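Local coordinates for protein cyclic GMP-AMP synthase-like receptor (Tribolium castaneum, PDB 7LT2) that senses double-stranded RNA in the cytoplasm and synthesises the immune second messenger cyclic GMP-AMP from ATP and GTP, at residues 8-17 with 373-384. Sequence-based numbering, arbitrary orientation.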
ATOM      1  N   ASP A   8      22.305 -12.942   3.857  1.00 24.60           N
ATOM      2  CA  ASP A   8      22.476 -12.972   5.308  1.00 23.19           C
ATOM      3  C   ASP A   8      22.034 -11.657   5.947  1.00 25.04           C
ATOM      4  O   ASP A   8      21.337 -11.661   6.970  1.00 25.17           O
ATOM      5  CB  ASP A   8      23.938 -13.289   5.638  1.00 24.52           C
ATOM      6  CG  ASP A   8      24.231 -13.281   7.128  1.00 26.55           C
ATOM      7  OD1 ASP A   8      23.635 -14.093   7.867  1.00 31.14           O
ATOM      8  OD2 ASP A   8      25.080 -12.471   7.556  1.00 33.03           O
ATOM      9  N   ILE A   9      22.430 -10.526   5.357  1.00 23.09           N
ATOM     10  CA  ILE A   9      21.975  -9.221   5.840  1.00 25.47           C
ATOM     11  C   ILE A   9      20.453  -9.151   5.827  1.00 25.31           C
ATOM     12  O   ILE A   9      19.820  -8.709   6.795  1.00 24.01           O
ATOM     13  CB  ILE A   9      22.595  -8.095   4.991  1.00 21.72           C
ATOM     14  CG1 ILE A   9      24.112  -8.035   5.203  1.00 24.41           C
ATOM     15  CG2 ILE A   9      21.934  -6.750   5.306  1.00 26.36           C
ATOM     16  CD1 ILE A   9      24.804  -7.049   4.290  1.00 26.74           C
ATOM     17  N   ASN A  10      19.846  -9.593   4.725  1.00 20.95           N
ATOM     18  CA  ASN A  10      18.391  -9.560   4.592  1.00 20.83           C
ATOM     19  C   ASN A  10      17.717 -10.396   5.673  1.00 24.96           C
ATOM     20  O   ASN A  10      16.801  -9.923   6.358  1.00 21.67           O
ATOM     21  CB  ASN A  10      18.002 -10.053   3.198  1.00 20.90           C
ATOM     22  CG  ASN A  10      16.509 -10.047   2.969  1.00 22.43           C
ATOM     23  OD1 ASN A  10      15.785  -9.224   3.522  1.00 23.06           O
ATOM     24  ND2 ASN A  10      16.038 -10.976   2.144  1.00 24.19           N
ATOM     25  N   LYS A  11      18.176 -11.639   5.856  1.00 23.83           N
ATOM     26  CA  LYS A  11      17.566 -12.529   6.839  1.00 24.39           C
ATOM     27  C   LYS A  11      17.679 -11.976   8.258  1.00 23.44           C
ATOM     28  O   LYS A  11      16.733 -12.077   9.049  1.00 25.26           O
ATOM     29  CB  LYS A  11      18.213 -13.910   6.759  1.00 29.01           C
ATOM     30  CG  LYS A  11      17.641 -14.914   7.739  1.00 40.41           C
ATOM     31  CD  LYS A  11      18.352 -16.251   7.632  1.00 41.64           C
ATOM     32  CE  LYS A  11      17.760 -17.259   8.600  1.00 48.20           C
ATOM     33  NZ  LYS A  11      17.808 -16.758  10.000  1.00 46.90           N
ATOM     34  N   ARG A  12      18.821 -11.391   8.604  1.00 25.04           N
ATOM     35  CA  ARG A  12      19.054 -11.039   9.997  1.00 20.99           C
ATOM     36  C   ARG A  12      18.656  -9.611  10.351  1.00 20.40           C
ATOM     37  O   ARG A  12      18.445  -9.327  11.535  1.00 23.66           O
ATOM     38  CB  ARG A  12      20.525 -11.267  10.354  1.00 21.92           C
ATOM     39  CG  ARG A  12      20.896 -12.742  10.475  1.00 23.54           C
ATOM     40  CD  ARG A  12      22.186 -12.905  11.266  1.00 23.42           C
ATOM     41  NE  ARG A  12      23.361 -12.563  10.476  1.00 28.81           N
ATOM     42  CZ  ARG A  12      24.449 -11.983  10.964  1.00 30.25           C
ATOM     43  NH1 ARG A  12      24.509 -11.565  12.218  1.00 30.81           N
ATOM     44  NH2 ARG A  12      25.505 -11.814  10.172  1.00 31.55           N
ATOM     45  N   PHE A  13      18.546  -8.709   9.376  1.00 20.84           N
ATOM     46  CA  PHE A  13      18.316  -7.308   9.703  1.00 20.42           C
ATOM     47  C   PHE A  13      17.247  -6.624   8.867  1.00 20.54           C
ATOM     48  O   PHE A  13      16.969  -5.447   9.110  1.00 25.91           O
ATOM     49  CB  PHE A  13      19.637  -6.523   9.597  1.00 24.99           C
ATOM     50  CG  PHE A  13      20.598  -6.857  10.689  1.00 24.85           C
ATOM     51  CD1 PHE A  13      21.446  -7.946  10.574  1.00 22.97           C
ATOM     52  CD2 PHE A  13      20.623  -6.114  11.857  1.00 29.25           C
ATOM     53  CE1 PHE A  13      22.303  -8.281  11.594  1.00 24.48           C
ATOM     54  CE2 PHE A  13      21.487  -6.441  12.878  1.00 29.16           C
ATOM     55  CZ  PHE A  13      22.325  -7.524  12.748  1.00 27.53           C
ATOM     56  N   ILE A  14      16.620  -7.312   7.918  1.00 20.71           N
ATOM     57  CA  ILE A  14      15.700  -6.632   7.017  1.00 20.81           C
ATOM     58  C   ILE A  14      14.325  -7.283   7.038  1.00 23.22           C
ATOM     59  O   ILE A  14      13.326  -6.616   7.324  1.00 22.45           O
ATOM     60  CB  ILE A  14      16.267  -6.584   5.588  1.00 19.69           C
ATOM     61  CG1 ILE A  14      17.553  -5.754   5.562  1.00 26.21           C
ATOM     62  CG2 ILE A  14      15.246  -5.969   4.637  1.00 24.05           C
ATOM     63  CD1 ILE A  14      18.076  -5.486   4.172  1.00 29.38           C
ATOM     64  N   SER A  15      14.255  -8.579   6.744  1.00 19.05           N
ATOM     65  CA  SER A  15      12.981  -9.236   6.465  1.00 19.16           C
ATOM     66  C   SER A  15      12.454  -9.980   7.684  1.00 18.31           C
ATOM     67  O   SER A  15      13.165 -10.798   8.275  1.00 24.70           O
ATOM     68  CB  SER A  15      13.111 -10.212   5.293  1.00 20.42           C
ATOM     69  OG  SER A  15      13.315  -9.526   4.073  1.00 23.41           O
ATOM     70  N   LEU A  16      11.192  -9.719   8.028  1.00 19.63           N
ATOM     71  CA  LEU A  16      10.506 -10.546   9.008  1.00 18.69           C
ATOM     72  C   LEU A  16      10.430 -11.982   8.492  1.00 20.09           C
ATOM     73  O   LEU A  16      10.134 -12.199   7.312  1.00 21.41           O
ATOM     74  CB  LEU A  16       9.096 -10.004   9.275  1.00 16.82           C
ATOM     75  CG  LEU A  16       8.336 -10.629  10.450  1.00 19.37           C
ATOM     76  CD1 LEU A  16       8.907 -10.164  11.776  1.00 19.40           C
ATOM     77  CD2 LEU A  16       6.840 -10.331  10.378  1.00 17.36           C
ATOM     78  N   PRO A  17      10.712 -12.979   9.334  1.00 20.76           N
ATOM     79  CA  PRO A  17      10.627 -14.375   8.880  1.00 19.61           C
ATOM     80  C   PRO A  17       9.254 -14.680   8.303  1.00 23.56           C
ATOM     81  O   PRO A  17       8.233 -14.215   8.812  1.00 22.61           O
ATOM     82  CB  PRO A  17      10.891 -15.182  10.156  1.00 25.96           C
ATOM     83  CG  PRO A  17      11.637 -14.251  11.050  1.00 26.55           C
ATOM     84  CD  PRO A  17      11.117 -12.876  10.744  1.00 23.10           C
ATOM     85  N   LYS A 373      25.861  -5.537  16.108  1.00 31.14           N
ATOM     86  CA  LYS A 373      25.123  -6.787  16.271  1.00 29.36           C
ATOM     87  C   LYS A 373      25.357  -7.724  15.093  1.00 29.80           C
ATOM     88  O   LYS A 373      25.402  -8.947  15.267  1.00 30.97           O
ATOM     89  CB  LYS A 373      23.630  -6.498  16.428  1.00 32.30           C
ATOM     90  CG  LYS A 373      23.307  -5.532  17.554  1.00 32.67           C
ATOM     91  CD  LYS A 373      21.809  -5.419  17.790  1.00 38.03           C
ATOM     92  CE  LYS A 373      21.518  -4.464  18.935  1.00 44.56           C
ATOM     93  NZ  LYS A 373      20.073  -4.442  19.277  1.00 45.69           N
ATOM     94  N   TYR A 374      25.497  -7.164  13.892  1.00 26.37           N
ATOM     95  CA  TYR A 374      25.805  -7.958  12.707  1.00 27.52           C
ATOM     96  C   TYR A 374      27.105  -8.734  12.883  1.00 31.92           C
ATOM     97  O   TYR A 374      27.151  -9.952  12.669  1.00 30.07           O
ATOM     98  CB  TYR A 374      25.866  -7.021  11.498  1.00 29.00           C
ATOM     99  CG  TYR A 374      26.355  -7.610  10.197  1.00 27.14           C
ATOM    100  CD1 TYR A 374      25.582  -8.520   9.481  1.00 28.21           C
ATOM    101  CD2 TYR A 374      27.570  -7.211   9.654  1.00 30.77           C
ATOM    102  CE1 TYR A 374      26.029  -9.043   8.277  1.00 30.29           C
ATOM    103  CE2 TYR A 374      28.022  -7.723   8.453  1.00 31.96           C
ATOM    104  CZ  TYR A 374      27.249  -8.637   7.769  1.00 26.32           C
ATOM    105  OH  TYR A 374      27.707  -9.142   6.575  1.00 31.28           O
ATOM    106  N   ILE A 375      28.172  -8.045  13.293  1.00 31.80           N
ATOM    107  CA  ILE A 375      29.464  -8.704  13.466  1.00 31.97           C
ATOM    108  C   ILE A 375      29.391  -9.746  14.576  1.00 33.47           C
ATOM    109  O   ILE A 375      30.000 -10.820  14.483  1.00 41.14           O
ATOM    110  CB  ILE A 375      30.560  -7.656  13.737  1.00 31.27           C
ATOM    111  CG1 ILE A 375      30.724  -6.736  12.530  1.00 35.87           C
ATOM    112  CG2 ILE A 375      31.882  -8.329  14.080  1.00 35.56           C
ATOM    113  CD1 ILE A 375      31.107  -7.459  11.264  1.00 38.53           C
ATOM    114  N   GLN A 376      28.639  -9.454  15.638  1.00 37.64           N
ATOM    115  CA  GLN A 376      28.534 -10.361  16.776  1.00 36.44           C
ATOM    116  C   GLN A 376      27.603 -11.542  16.521  1.00 33.20           C
ATOM    117  O   GLN A 376      27.445 -12.383  17.413  1.00 41.36           O
ATOM    118  CB  GLN A 376      28.063  -9.595  18.014  1.00 35.97           C
ATOM    119  CG  GLN A 376      29.039  -8.546  18.520  1.00 46.11           C
ATOM    120  CD  GLN A 376      28.418  -7.642  19.573  1.00 45.19           C
ATOM    121  OE1 GLN A 376      27.199  -7.641  19.761  1.00 59.19           O
ATOM    122  NE2 GLN A 376      29.250  -6.868  20.260  1.00 48.83           N
ATOM    123  N   GLY A 377      26.983 -11.628  15.346  1.00 31.17           N
ATOM    124  CA  GLY A 377      26.183 -12.781  14.982  1.00 29.65           C
ATOM    125  C   GLY A 377      24.713 -12.714  15.331  1.00 38.95           C
ATOM    126  O   GLY A 377      24.018 -13.730  15.193  1.00 36.09           O
ATOM    127  N   GLU A 378      24.208 -11.560  15.757  1.00 29.99           N
ATOM    128  CA  GLU A 378      22.826 -11.454  16.198  1.00 35.85           C
ATOM    129  C   GLU A 378      21.864 -11.428  15.014  1.00 30.18           C
ATOM    130  O   GLU A 378      22.213 -11.010  13.906  1.00 28.54           O
ATOM    131  CB  GLU A 378      22.628 -10.196  17.039  1.00 33.66           C
ATOM    132  CG  GLU A 378      23.425 -10.175  18.325  1.00 41.14           C
ATOM    133  CD  GLU A 378      22.985  -9.064  19.259  1.00 45.40           C
ATOM    134  OE1 GLU A 378      21.883  -8.511  19.049  1.00 44.18           O
ATOM    135  OE2 GLU A 378      23.740  -8.747  20.203  1.00 50.84           O
ATOM    136  N   ASP A 379      20.630 -11.871  15.273  1.00 29.58           N
ATOM    137  CA  ASP A 379      19.515 -11.833  14.327  1.00 30.27           C
ATOM    138  C   ASP A 379      18.397 -11.040  14.994  1.00 30.11           C
ATOM    139  O   ASP A 379      17.753 -11.533  15.928  1.00 31.65           O
ATOM    140  CB  ASP A 379      19.057 -13.250  13.964  1.00 30.44           C
ATOM    141  CG  ASP A 379      17.918 -13.277  12.939  1.00 33.78           C
ATOM    142  OD1 ASP A 379      17.200 -12.266  12.765  1.00 25.43           O
ATOM    143  OD2 ASP A 379      17.729 -14.337  12.301  1.00 31.99           O
ATOM    144  N   VAL A 380      18.166  -9.812  14.520  1.00 24.80           N
ATOM    145  CA  VAL A 380      17.167  -8.944  15.137  1.00 24.43           C
ATOM    146  C   VAL A 380      15.788  -9.109  14.518  1.00 26.84           C
ATOM    147  O   VAL A 380      14.816  -8.525  15.024  1.00 29.68           O
ATOM    148  CB  VAL A 380      17.590  -7.461  15.060  1.00 30.51           C
ATOM    149  CG1 VAL A 380      19.000  -7.278  15.617  1.00 30.80           C
ATOM    150  CG2 VAL A 380      17.495  -6.938  13.632  1.00 26.89           C
ATOM    151  N   MET A 381      15.668  -9.883  13.442  1.00 23.44           N
ATOM    152  CA  MET A 381      14.370 -10.106  12.822  1.00 24.19           C
ATOM    153  C   MET A 381      13.684 -11.368  13.321  1.00 21.53           C
ATOM    154  O   MET A 381      12.455 -11.461  13.220  1.00 21.53           O
ATOM    155  CB  MET A 381      14.516 -10.170  11.297  1.00 25.50           C
ATOM    156  CG  MET A 381      15.066  -8.894  10.667  1.00 24.00           C
ATOM    157  SD  MET A 381      14.178  -7.403  11.183  1.00 26.74           S
ATOM    158  CE  MET A 381      12.521  -7.826  10.654  1.00 21.10           C
ATOM    159  N   ALA A 382      14.441 -12.318  13.884  1.00 24.13           N
ATOM    160  CA  ALA A 382      13.877 -13.615  14.251  1.00 27.13           C
ATOM    161  C   ALA A 382      12.715 -13.478  15.231  1.00 29.83           C
ATOM    162  O   ALA A 382      11.730 -14.219  15.136  1.00 29.43           O
ATOM    163  CB  ALA A 382      14.966 -14.513  14.839  1.00 25.50           C
ATOM    164  N   GLU A 383      12.806 -12.543  16.180  1.00 25.70           N
ATOM    165  CA  GLU A 383      11.752 -12.345  17.170  1.00 27.08           C
ATOM    166  C   GLU A 383      11.170 -10.934  17.111  1.00 25.05           C
ATOM    167  O   GLU A 383      10.659 -10.422  18.110  1.00 25.86           O
ATOM    168  CB  GLU A 383      12.267 -12.656  18.574  1.00 31.41           C
ATOM    169  CG  GLU A 383      12.856 -14.058  18.730  1.00 38.82           C
ATOM    170  CD  GLU A 383      11.863 -15.171  18.419  1.00 48.47           C
ATOM    171  OE1 GLU A 383      10.637 -14.951  18.545  1.00 41.36           O
ATOM    172  OE2 GLU A 383      12.314 -16.277  18.048  1.00 52.91           O
ATOM    173  N   ALA A 384      11.222 -10.302  15.936  1.00 22.32           N
ATOM    174  CA  ALA A 384      10.746  -8.928  15.800  1.00 22.81           C
ATOM    175  C   ALA A 384       9.230  -8.830  15.958  1.00 22.57           C
ATOM    176  O   ALA A 384       8.722  -7.850  16.517  1.00 20.72           O
ATOM    177  CB  ALA A 384      11.181  -8.360  14.450  1.00 20.56           C
TER
HETATM  178  O   HOH W   1      26.370 -11.060   5.678  1.00 34.40           O
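R12 turns its CG beside its own backbone N (chi1 -73°) and bends at chi3, while Y374 holds CG anti to its N (chi1 172°); together these torsions bring the guanidinium obliquely to the phenol ring, the side chains crossing at about a right angle although their planes are only 16° apart. R12 NH2 lies 3.4 Å from Y374 CD1. The contact is a worked example of an arginine tying a distant helix end to its own helix. R12 NH1 donates to Y374 O in the carbonyl plane, on a lone pair, at 3.1 Å, and to E378 O at 2.9 Å, so it clasps the Schellman motif that follows helix 368-375, with G377 at positive phi. Side-on, NE and NH2 grip the two carboxylate oxygens of D8, one turn back, with NH2 2.7 Å from OD2 on its syn lone pair. A water joins D8 OD2 to Y374 OH, and the tyrosine sits as a knob among D8, I9, R12 and F13, the edge of its ring toward F13 CE1.

F13 also packs CD2 on V380 CG2, and L16 CD1 meets A384 CB. R12 O accepts from V380 N at 3.0 Å and weakly from M381 N. D379 OD1 accepts from M381 N, an Asx turn, and from A382 N, an Asx motif; its OD2 meets K11 NZ in a 3.3 Å salt bridge. M381 folds along the backbone of F13 and I14, CE 3.5 Å from L16 N. I14 itself rests on helix 258-272. Regions near both chain ends are thus joined by a charged clasp beside an apolar seam, and D8 would be expected to keep the guanidinium oriented and partly offset its charge.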